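Local coordinates for protein alpha-1,3-glucanase (PDB 6K0P) that hydrolyses alpha-1,3-glucan as a family 87 glycoside hydrolase, its catalytic domain being built on a parallel beta-helix that binds nigerose, at residues Ala387-Tyr392 against Pro411-Ser416; Tyr422-Phe427 against Gly470-Lys475; Asp429-Ile434 against Ile474-Ile479; Gln532-Gly537 against Ser560-Val565. The protein carries 1 engineered substitution. One frame throughout, in Å; residues are numbered along the deposited sequence.

Contact 1: Ala387-Tyr392 against Pro411-Ser416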
# COMPACT_ATOMS: atom_id res chain seq x y z
N ALA A 387 6.36 -0.16 5.50
CA ALA A 387 5.51 -1.29 5.88
C ALA A 387 4.16 -1.25 5.18
O ALA A 387 3.69 -0.20 4.72
CB ALA A 387 5.31 -1.32 7.40
N ALA A 388 3.51 -2.42 5.10
CA ALA A 388 2.13 -2.46 4.63
C ALA A 388 1.20 -1.72 5.59
O ALA A 388 0.33 -0.95 5.17
CB ALA A 388 1.69 -3.91 4.42
N PHE A 389 1.38 -1.94 6.89
CA PHE A 389 0.56 -1.32 7.93
C PHE A 389 1.50 -0.85 9.03
O PHE A 389 2.41 -1.57 9.41
CB PHE A 389 -0.44 -2.34 8.50
CG PHE A 389 -1.31 -2.97 7.45
CD1 PHE A 389 -2.44 -2.31 6.98
CD2 PHE A 389 -0.98 -4.21 6.91
CE1 PHE A 389 -3.22 -2.88 5.98
CE2 PHE A 389 -1.76 -4.79 5.92
CZ PHE A 389 -2.88 -4.12 5.46
N ALA A 390 1.28 0.37 9.53
CA ALA A 390 2.17 0.91 10.55
C ALA A 390 1.37 1.70 11.57
O ALA A 390 0.56 2.56 11.21
CB ALA A 390 3.25 1.80 9.92
N VAL A 391 1.62 1.41 12.84
CA VAL A 391 0.97 2.12 13.93
C VAL A 391 2.04 2.64 14.88
O VAL A 391 2.86 1.86 15.40
CB VAL A 391 -0.09 1.26 14.65
CG1 VAL A 391 0.49 -0.03 15.20
CG2 VAL A 391 -0.80 2.07 15.74
N TYR A 392 2.07 3.95 15.06
CA TYR A 392 3.07 4.63 15.88
C TYR A 392 2.33 5.23 17.07
O TYR A 392 1.75 6.32 16.96
CB TYR A 392 3.78 5.69 15.05
CG TYR A 392 4.43 5.18 13.78
CD1 TYR A 392 5.71 4.62 13.80
CD2 TYR A 392 3.77 5.26 12.55
CE1 TYR A 392 6.30 4.15 12.63
CE2 TYR A 392 4.36 4.80 11.39
CZ TYR A 392 5.61 4.25 11.43
OH TYR A 392 6.19 3.78 10.26
N PRO A 411 8.73 -4.38 7.56
CA PRO A 411 7.73 -5.36 7.99
C PRO A 411 6.42 -5.28 7.22
O PRO A 411 6.08 -4.27 6.59
CB PRO A 411 7.47 -4.98 9.45
CG PRO A 411 8.73 -4.36 9.89
CD PRO A 411 9.22 -3.59 8.71
N GLY A 412 5.65 -6.37 7.33
CA GLY A 412 4.23 -6.28 7.02
C GLY A 412 3.50 -5.33 7.94
O GLY A 412 2.68 -4.53 7.49
N ILE A 413 3.79 -5.40 9.25
CA ILE A 413 3.18 -4.54 10.26
C ILE A 413 4.27 -4.00 11.17
O ILE A 413 5.00 -4.79 11.80
CB ILE A 413 2.10 -5.26 11.10
CG1 ILE A 413 1.06 -5.92 10.19
CG2 ILE A 413 1.45 -4.27 12.06
CD1 ILE A 413 -0.01 -6.67 10.96
N THR A 414 4.40 -2.68 11.24
CA THR A 414 5.27 -2.01 12.19
C THR A 414 4.42 -1.52 13.36
O THR A 414 3.41 -0.84 13.15
CB THR A 414 5.96 -0.81 11.54
OG1 THR A 414 6.90 -1.28 10.57
CG2 THR A 414 6.70 0.05 12.58
N ILE A 415 4.83 -1.87 14.58
CA ILE A 415 4.19 -1.41 15.81
C ILE A 415 5.30 -0.76 16.61
O ILE A 415 6.17 -1.46 17.13
CB ILE A 415 3.56 -2.59 16.58
CG1 ILE A 415 2.53 -3.31 15.69
CG2 ILE A 415 2.88 -2.11 17.87
CD1 ILE A 415 1.99 -4.62 16.27
N SER A 416 5.30 0.57 16.69
CA SER A 416 6.48 1.30 17.13
C SER A 416 6.13 2.43 18.09
O SER A 416 5.22 3.21 17.83
CB SER A 416 7.21 1.91 15.93
OG SER A 416 8.23 2.80 16.36
O HOH W 1 6.98 1.19 9.15

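Contact 2: Tyr422-Phe427 against Gly470-Lys475. With GLC (alpha-D-glucopyranose), chain B.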
# COMPACT_ATOMS: atom_id res chain seq x y z
N TYR A 422 9.10 13.93 17.31
CA TYR A 422 7.86 14.66 17.48
C TYR A 422 7.36 14.54 18.92
O TYR A 422 7.90 13.80 19.74
CB TYR A 422 6.81 14.18 16.48
CG TYR A 422 7.25 14.34 15.04
CD1 TYR A 422 7.25 15.59 14.43
CD2 TYR A 422 7.66 13.25 14.28
CE1 TYR A 422 7.65 15.75 13.11
CE2 TYR A 422 8.06 13.40 12.96
CZ TYR A 422 8.05 14.65 12.38
OH TYR A 422 8.45 14.80 11.07
N ASN A 423 6.30 15.29 19.23
CA ASN A 423 5.76 15.35 20.59
C ASN A 423 4.69 14.27 20.71
O ASN A 423 3.56 14.44 20.26
CB ASN A 423 5.19 16.73 20.86
CG ASN A 423 4.70 16.89 22.29
OD1 ASN A 423 4.88 16.01 23.13
ND2 ASN A 423 4.08 18.03 22.57
N THR A 424 5.05 13.15 21.35
CA THR A 424 4.11 12.04 21.47
C THR A 424 4.34 11.30 22.78
O THR A 424 5.46 11.25 23.30
CB THR A 424 4.22 11.06 20.30
OG1 THR A 424 3.51 9.86 20.63
CG2 THR A 424 5.68 10.72 20.01
N LEU A 425 3.27 10.71 23.30
CA LEU A 425 3.31 9.91 24.52
C LEU A 425 3.46 8.42 24.24
O LEU A 425 3.48 7.63 25.18
CB LEU A 425 2.03 10.15 25.33
CG LEU A 425 1.66 11.63 25.51
CD1 LEU A 425 0.21 11.78 25.95
CD2 LEU A 425 2.59 12.27 26.52
N GLY A 426 3.56 8.02 22.97
CA GLY A 426 3.64 6.60 22.67
C GLY A 426 2.26 5.95 22.71
O GLY A 426 1.26 6.55 22.34
N PHE A 427 2.23 4.69 23.14
CA PHE A 427 0.97 3.98 23.27
C PHE A 427 0.30 4.32 24.59
O PHE A 427 0.96 4.60 25.59
CB PHE A 427 1.18 2.46 23.15
CG PHE A 427 1.54 2.02 21.76
CD1 PHE A 427 0.55 1.83 20.82
CD2 PHE A 427 2.87 1.88 21.38
CE1 PHE A 427 0.87 1.46 19.52
CE2 PHE A 427 3.20 1.50 20.08
CZ PHE A 427 2.19 1.30 19.14
N GLY A 470 10.48 2.21 21.42
CA GLY A 470 11.39 3.29 21.11
C GLY A 470 11.71 4.13 22.33
O GLY A 470 12.18 3.61 23.35
N ASP A 471 11.45 5.43 22.24
CA ASP A 471 11.70 6.34 23.36
C ASP A 471 10.45 6.67 24.15
O ASP A 471 10.54 7.41 25.13
CB ASP A 471 12.40 7.62 22.87
CG ASP A 471 11.66 8.29 21.71
OD1 ASP A 471 10.72 7.70 21.14
OD2 ASP A 471 12.04 9.43 21.37
N ARG A 472 9.30 6.11 23.78
CA ARG A 472 8.05 6.37 24.46
C ARG A 472 7.40 5.04 24.87
O ARG A 472 7.85 3.96 24.47
CB ARG A 472 7.10 7.19 23.58
CG ARG A 472 7.66 8.54 23.13
CD ARG A 472 7.88 9.49 24.30
NE ARG A 472 8.38 10.78 23.84
CZ ARG A 472 9.66 11.14 23.88
NH1 ARG A 472 10.57 10.31 24.37
NH2 ARG A 472 10.03 12.33 23.43
N ALA A 473 6.33 5.15 25.66
CA ALA A 473 5.69 3.97 26.24
C ALA A 473 5.26 2.99 25.16
O ALA A 473 4.68 3.36 24.14
CB ALA A 473 4.47 4.40 27.05
N ILE A 474 5.53 1.71 25.42
CA ILE A 474 5.15 0.61 24.55
C ILE A 474 4.33 -0.37 25.38
O ILE A 474 4.87 -1.09 26.24
CB ILE A 474 6.38 -0.04 23.88
CG1 ILE A 474 6.01 -1.37 23.22
CG2 ILE A 474 7.55 -0.22 24.87
CD1 ILE A 474 5.21 -1.22 21.94
N LYS A 475 3.02 -0.37 25.17
CA LYS A 475 2.12 -1.08 26.06
C LYS A 475 0.79 -1.33 25.37
O LYS A 475 0.39 -0.61 24.46
CB LYS A 475 1.90 -0.32 27.38
CG LYS A 475 1.47 1.14 27.20
CD LYS A 475 1.17 1.78 28.56
CE LYS A 475 1.01 3.29 28.45
NZ LYS A 475 0.69 3.91 29.78
C1 GLC B . 4.08 15.83 6.81
C2 GLC B . 3.66 17.29 6.82
C3 GLC B . 4.64 18.08 7.68
C4 GLC B . 4.74 17.47 9.07
C5 GLC B . 5.08 15.98 8.95
C6 GLC B . 5.16 15.27 10.30
O2 GLC B . 3.68 17.79 5.49
O3 GLC B . 4.25 19.44 7.75
O4 GLC B . 5.74 18.14 9.81
O5 GLC B . 4.11 15.33 8.14
O6 GLC B . 3.95 15.41 11.02
O HOH W 2 7.81 13.20 22.39
O HOH W 3 6.26 7.61 27.11

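Contact 3: Asp429-Ile434 against Ile474-Ile479. With ACY (acetic acid), chain L.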
# COMPACT_ATOMS: atom_id res chain seq x y z
N ASP A 429 -3.41 3.67 27.25
CA ASP A 429 -3.88 2.70 28.24
C ASP A 429 -4.93 1.74 27.71
O ASP A 429 -5.36 0.85 28.46
CB ASP A 429 -4.40 3.43 29.48
CG ASP A 429 -3.28 3.98 30.33
OD1 ASP A 429 -2.10 3.76 29.99
OD2 ASP A 429 -3.59 4.65 31.34
N GLN A 430 -5.36 1.88 26.46
CA GLN A 430 -6.30 0.95 25.86
C GLN A 430 -5.64 0.28 24.66
O GLN A 430 -4.78 0.87 23.99
CB GLN A 430 -7.61 1.66 25.46
CG GLN A 430 -8.34 2.25 26.66
CD GLN A 430 -9.71 2.84 26.34
OE1 GLN A 430 -10.12 2.91 25.18
NE2 GLN A 430 -10.43 3.25 27.37
N ASP A 431 -6.04 -0.97 24.40
CA ASP A 431 -5.33 -1.81 23.45
C ASP A 431 -5.28 -1.22 22.04
O ASP A 431 -6.26 -0.67 21.53
CB ASP A 431 -6.00 -3.18 23.35
CG ASP A 431 -5.53 -4.15 24.40
OD1 ASP A 431 -4.48 -3.92 25.03
OD2 ASP A 431 -6.24 -5.15 24.60
N THR A 432 -4.12 -1.39 21.41
CA THR A 432 -3.98 -1.33 19.97
C THR A 432 -4.05 -2.77 19.50
O THR A 432 -3.25 -3.60 19.94
CB THR A 432 -2.64 -0.70 19.62
OG1 THR A 432 -2.60 0.65 20.11
CG2 THR A 432 -2.40 -0.71 18.11
N VAL A 433 -5.02 -3.07 18.64
CA VAL A 433 -5.38 -4.45 18.32
C VAL A 433 -5.11 -4.71 16.85
O VAL A 433 -5.57 -3.96 15.98
CB VAL A 433 -6.86 -4.74 18.65
CG1 VAL A 433 -7.22 -6.17 18.25
CG2 VAL A 433 -7.14 -4.49 20.13
N ILE A 434 -4.37 -5.78 16.58
CA ILE A 434 -4.24 -6.36 15.25
C ILE A 434 -4.99 -7.68 15.32
O ILE A 434 -4.61 -8.58 16.07
CB ILE A 434 -2.77 -6.55 14.85
CG1 ILE A 434 -2.10 -5.21 14.52
CG2 ILE A 434 -2.68 -7.48 13.63
CD1 ILE A 434 -1.78 -4.33 15.72
N ILE A 474 5.53 1.71 25.42
CA ILE A 474 5.15 0.61 24.55
C ILE A 474 4.33 -0.37 25.38
O ILE A 474 4.87 -1.09 26.24
CB ILE A 474 6.38 -0.04 23.88
CG1 ILE A 474 6.01 -1.37 23.22
CG2 ILE A 474 7.55 -0.22 24.87
CD1 ILE A 474 5.21 -1.22 21.94
N LYS A 475 3.02 -0.37 25.17
CA LYS A 475 2.12 -1.08 26.06
C LYS A 475 0.79 -1.33 25.37
O LYS A 475 0.39 -0.61 24.46
CB LYS A 475 1.90 -0.32 27.38
CG LYS A 475 1.47 1.14 27.20
CD LYS A 475 1.17 1.78 28.56
CE LYS A 475 1.01 3.29 28.45
NZ LYS A 475 0.69 3.91 29.78
N ASN A 476 0.10 -2.38 25.84
CA ASN A 476 -1.28 -2.65 25.44
C ASN A 476 -1.38 -2.90 23.93
O ASN A 476 -2.03 -2.17 23.19
CB ASN A 476 -2.21 -1.52 25.91
CG ASN A 476 -2.19 -1.39 27.42
OD1 ASN A 476 -2.38 -2.38 28.12
ND2 ASN A 476 -1.93 -0.18 27.92
N ILE A 477 -0.70 -3.97 23.51
CA ILE A 477 -0.65 -4.41 22.12
C ILE A 477 -1.17 -5.84 22.09
O ILE A 477 -0.63 -6.71 22.78
CB ILE A 477 0.79 -4.39 21.59
CG1 ILE A 477 1.43 -3.00 21.77
CG2 ILE A 477 0.84 -4.88 20.13
CD1 ILE A 477 0.76 -1.90 20.99
N LEU A 478 -2.21 -6.08 21.29
CA LEU A 478 -2.80 -7.40 21.14
C LEU A 478 -2.72 -7.80 19.67
O LEU A 478 -3.27 -7.10 18.82
CB LEU A 478 -4.25 -7.40 21.63
CG LEU A 478 -5.01 -8.71 21.42
CD1 LEU A 478 -4.29 -9.83 22.13
CD2 LEU A 478 -6.45 -8.59 21.92
N ILE A 479 -2.01 -8.88 19.39
CA ILE A 479 -1.83 -9.39 18.03
C ILE A 479 -2.48 -10.76 17.99
O ILE A 479 -2.02 -11.69 18.66
CB ILE A 479 -0.34 -9.49 17.64
CG1 ILE A 479 0.31 -8.11 17.63
CG2 ILE A 479 -0.18 -10.19 16.28
CD1 ILE A 479 1.83 -8.12 17.74
C ACY L . -5.87 6.38 27.16
O ACY L . -6.66 5.81 26.33
OXT ACY L . -4.71 6.05 27.39
CH3 ACY L . -6.52 7.57 27.89
O HOH W 4 -2.13 0.78 22.78
O HOH W 5 -4.45 -4.18 27.68

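Contact 4: Gln532-Gly537 against Ser560-Val565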
# COMPACT_ATOMS: atom_id res chain seq x y z
N GLN A 532 23.50 -0.84 20.93
CA GLN A 532 22.14 -1.26 21.20
C GLN A 532 22.13 -2.59 21.93
O GLN A 532 23.02 -3.43 21.75
CB GLN A 532 21.34 -1.38 19.89
CG GLN A 532 21.04 -0.04 19.28
CD GLN A 532 20.23 0.82 20.22
OE1 GLN A 532 19.14 0.44 20.63
NE2 GLN A 532 20.76 1.99 20.57
N GLY A 533 21.11 -2.79 22.77
CA GLY A 533 21.00 -3.97 23.58
C GLY A 533 19.67 -4.67 23.43
O GLY A 533 18.89 -4.39 22.51
N PRO A 534 19.38 -5.60 24.33
CA PRO A 534 18.22 -6.49 24.18
C PRO A 534 16.92 -5.86 24.69
O PRO A 534 16.89 -4.74 25.19
CB PRO A 534 18.61 -7.70 25.03
CG PRO A 534 19.52 -7.12 26.09
CD PRO A 534 20.26 -6.00 25.45
N ALA A 535 15.84 -6.63 24.56
CA ALA A 535 14.50 -6.11 24.78
C ALA A 535 14.13 -6.13 26.26
O ALA A 535 14.62 -6.98 27.02
CB ALA A 535 13.47 -6.92 23.99
N TYR A 536 13.25 -5.21 26.65
CA TYR A 536 12.84 -5.03 28.04
C TYR A 536 11.34 -5.26 28.17
O TYR A 536 10.55 -4.67 27.42
CB TYR A 536 13.19 -3.63 28.53
CG TYR A 536 14.63 -3.52 28.98
CD1 TYR A 536 15.68 -3.59 28.06
CD2 TYR A 536 14.94 -3.37 30.33
CE1 TYR A 536 17.00 -3.51 28.48
CE2 TYR A 536 16.26 -3.29 30.75
CZ TYR A 536 17.27 -3.36 29.83
OH TYR A 536 18.58 -3.28 30.26
N GLY A 537 10.96 -6.07 29.15
CA GLY A 537 9.56 -6.31 29.46
C GLY A 537 9.20 -7.76 29.19
O GLY A 537 9.77 -8.67 29.80
N SER A 560 18.42 -12.36 26.39
CA SER A 560 17.54 -11.24 26.70
C SER A 560 17.08 -11.36 28.15
O SER A 560 15.92 -11.72 28.41
CB SER A 560 16.38 -11.15 25.71
OG SER A 560 16.87 -11.20 24.38
N PRO A 561 17.97 -11.06 29.11
CA PRO A 561 17.64 -11.29 30.52
C PRO A 561 16.62 -10.32 31.09
O PRO A 561 16.14 -10.55 32.21
CB PRO A 561 18.99 -11.12 31.22
CG PRO A 561 19.74 -10.17 30.36
CD PRO A 561 19.32 -10.50 28.94
N ASN A 562 16.27 -9.25 30.37
CA ASN A 562 15.28 -8.28 30.82
C ASN A 562 13.91 -8.50 30.18
O ASN A 562 13.01 -7.68 30.38
CB ASN A 562 15.75 -6.85 30.50
CG ASN A 562 17.23 -6.66 30.77
OD1 ASN A 562 18.07 -6.76 29.86
ND2 ASN A 562 17.57 -6.37 32.02
N PHE A 563 13.75 -9.57 29.40
CA PHE A 563 12.54 -9.83 28.63
C PHE A 563 12.05 -11.23 28.97
O PHE A 563 12.82 -12.19 28.90
CB PHE A 563 12.83 -9.75 27.13
CG PHE A 563 11.59 -9.74 26.26
CD1 PHE A 563 10.99 -8.54 25.93
CD2 PHE A 563 11.02 -10.92 25.79
CE1 PHE A 563 9.85 -8.50 25.13
CE2 PHE A 563 9.87 -10.88 24.98
CZ PHE A 563 9.30 -9.67 24.66
N THR A 564 10.77 -11.35 29.33
CA THR A 564 10.18 -12.64 29.68
C THR A 564 9.22 -13.09 28.59
O THR A 564 8.21 -12.43 28.33
CB THR A 564 9.45 -12.56 31.02
OG1 THR A 564 10.41 -12.27 32.06
CG2 THR A 564 8.76 -13.88 31.32
N VAL A 565 9.54 -14.21 27.96
CA VAL A 565 8.63 -14.89 27.04
C VAL A 565 7.71 -15.77 27.89
O VAL A 565 8.19 -16.62 28.64
CB VAL A 565 9.41 -15.75 26.04
CG1 VAL A 565 8.45 -16.52 25.11
CG2 VAL A 565 10.38 -14.90 25.24
O HOH W 6 15.89 -9.02 23.07
O HOH W 7 16.97 -8.30 27.82
O HOH W 8 20.57 -5.84 29.49

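Contact 1: Ala387-Tyr392 against Pro411-Ser416
Pro411 meets Ala387 through its carbonyl: the CA of Ala387 comes to 3.1 Å from Pro411 O as a CA-H...O contact, and the same oxygen takes only a weak bond from Ala388 N. Gly412 follows, its O receiving Phe389 N at 3.0 Å while the methyl of Ala388 rests close beside it. From Ile413 onward the two chains run as regular parallel strands, 389-392 and 413-416, with axes only 5° apart, as expected for neighbouring coils of a parallel beta-helix. Ile413 lies beside Phe389, its CG1 4.2 Å from ring atom CD2, and both belong to the face that also carries Val391 and Ile415. Both backbone polar atoms of Thr414 bond the other strand: its N gives a bond to Phe389 O in the carbonyl plane, and its O takes Val391 N at 2.9 Å, almost straight at 169°. With chi1 of -69° its OG1 sits beside its own backbone N and faces the Ala387 methyl, and a water joins this hydroxyl to Tyr392 OH, which also bonds Asp355. Ile415 runs side by side with Val391, the two CG1 atoms 3.9 Å apart. Ser416 closes the pairing: its N bonds Val391 O at 3.0 Å, its CB lies 3.8 Å from Tyr392 CD1, and its hydroxyl turns to Tyr418 N. The chemistry divides by face: Ile413 and Ile415 pack on Ile434, Val391 on Thr432, and Phe389 on Leu378 and Ala380, while the opposite face, with Ala390, Thr414, Tyr392 and Ser416, carries the hydroxyls, met by water, Asp355 and Tyr418 N; Tyr392 also meets Phe420 of a glycan pocket.

Contact 2: Tyr422-Phe427 against Gly470-Lys475
Gly426 bends at phi 80° and psi -146°, backbone angles that call for glycine, and this lets Arg472 CB come within 3.6 Å of its CA. A side chain at this position would run into that CB and into Ala473 O. Just beyond, Phe427 N gives a straight 3.0 Å bond to Ala473 O, which also lies at the edge of the Phe427 ring. That ring packs alongside Ile474, CE2 to CD1 3.9 Å, while the chain of Lys475 brings CE to Phe427 O. On the other side of the glycine, Arg472 bends at chi2 (-66°) and passes NE at the edge of its guanidinium to Thr424 O, a weak bond, while NH2 holds a water at 2.6 Å that also binds Tyr422 O and Thr424 N. Cutting Arg472 back to an alanine is likely to leave that water and Thr424 O without their guanidinium partner and the loop after Tyr422 freer to shift. Thr424 OG1 accepts from Gly426 N in an ST turn. Tyr422 itself brings its OH to 3.4 Å from C6 of a bound glucose. These are the connecting loops that a parallel beta-helix stacks at the ends of its strands, of which the first supplies Tyr422 to a glycan-binding pocket.

Contact 3: Asp429-Ile434 against Ile474-Ile479
Thr432 and Ile434 pair tightly with the strand beginning near Lys475. Thr432 N bonds Asn476 O at 2.9 Å, Leu478 N returns to Thr432 O, and Ile434 N meets Leu478 O at 2.8 Å, nearly on the line of that carbonyl. Ile477 bends back so that its CD1 lies 3.9 Å from Thr432 CB, and Ile434 stands beside Ile479; this face looks into the interior of the parallel beta-helix, where Ile413 and Ile415 of strand 409-416 meet it. Polar groups take over toward the start of the strands. The Asn476 and Asp431 side chains cross at about a right angle, their flat groups 52° apart, and a water is held between Asp431 OD1 and Asn476 OD1; Arg508 and Asn506 provide their further partners. At the solvent end Lys475, extended beyond CG, reaches Asp429 OD1 with NZ at 2.8 Å, nearly along the C-O bond. A methionine in its place would probably leave the Asp429 carboxylate without its opposite charge and the exposed loop at Asp429 less firmly held. Here too an acetic acid, probably from the crystallisation liquor, accepts a bond from Asp429 N, its OXT 2.7 Å away.

Contact 4: Gln532-Gly537 against Ser560-Val565
Tyr536 and Asn562 lie flat on one another where two coils meet near the C-terminal end of the parallel beta-helix. The planes of ring and amide differ by only 7°, and the two side chains point the same way. Asn562 CB sits over the centre of the Tyr536 ring, 3.6 Å from the centroid, in a CH-pi contact, while the amide carbon CG passes 3.4 Å from CZ. This stack is possible because Asn562, at chi1 -41°, folds its CG beside its own backbone N, and because the type I turn from Ser560 to Phe563 carries it toward the tyrosine. Phe563 takes another course: CG lies anti to the backbone N (chi1 -169°), and the ring rests obliquely against the methyl of Ala535, CB to CD1 3.5 Å, with Leu524 and Met504 also against it. Pro534 packs more loosely, its CB near the OG of Ser560, whose hydroxyl bonds Gly556 O. Between these groups the backbones begin to pair as parallel strands: Gly537 N bonds Asn562 O, and Thr564 N bonds Gly537 O, both at 2.9 Å. Gly537 has a positive phi that suits glycine, and it brings its O close to Phe563 CA. One water completes the link, donating to Ala535 O and to Asn562 OD1 while accepting from Asn562 N, each at 2.8 Å.

How the contacts relate
Contacts 1, 2 and 3 form one continuous cluster. Ile415 CD1 of contact 1 touches both Ile434 CD1 and Ile479 CD1 of contact 3, at 3.8 Å each, and Phe427 of contact 2 lies over the end of this core: its CZ is 3.7 Å from Ile415 CG2 and its CE1 3.7 Å from Ile477 CD1. Contacts 2 and 3 share Ile474 and Lys475, so the loop pairing runs straight into the strand pairing. Contact 4 stands apart further along the helix, with its nearest atoms about 6 Å from contacts 2 and 3. Bound sugar touches Tyr422 in contact 2, and the side chain of Ser416 in contact 1 is about 7 Å from a glucose.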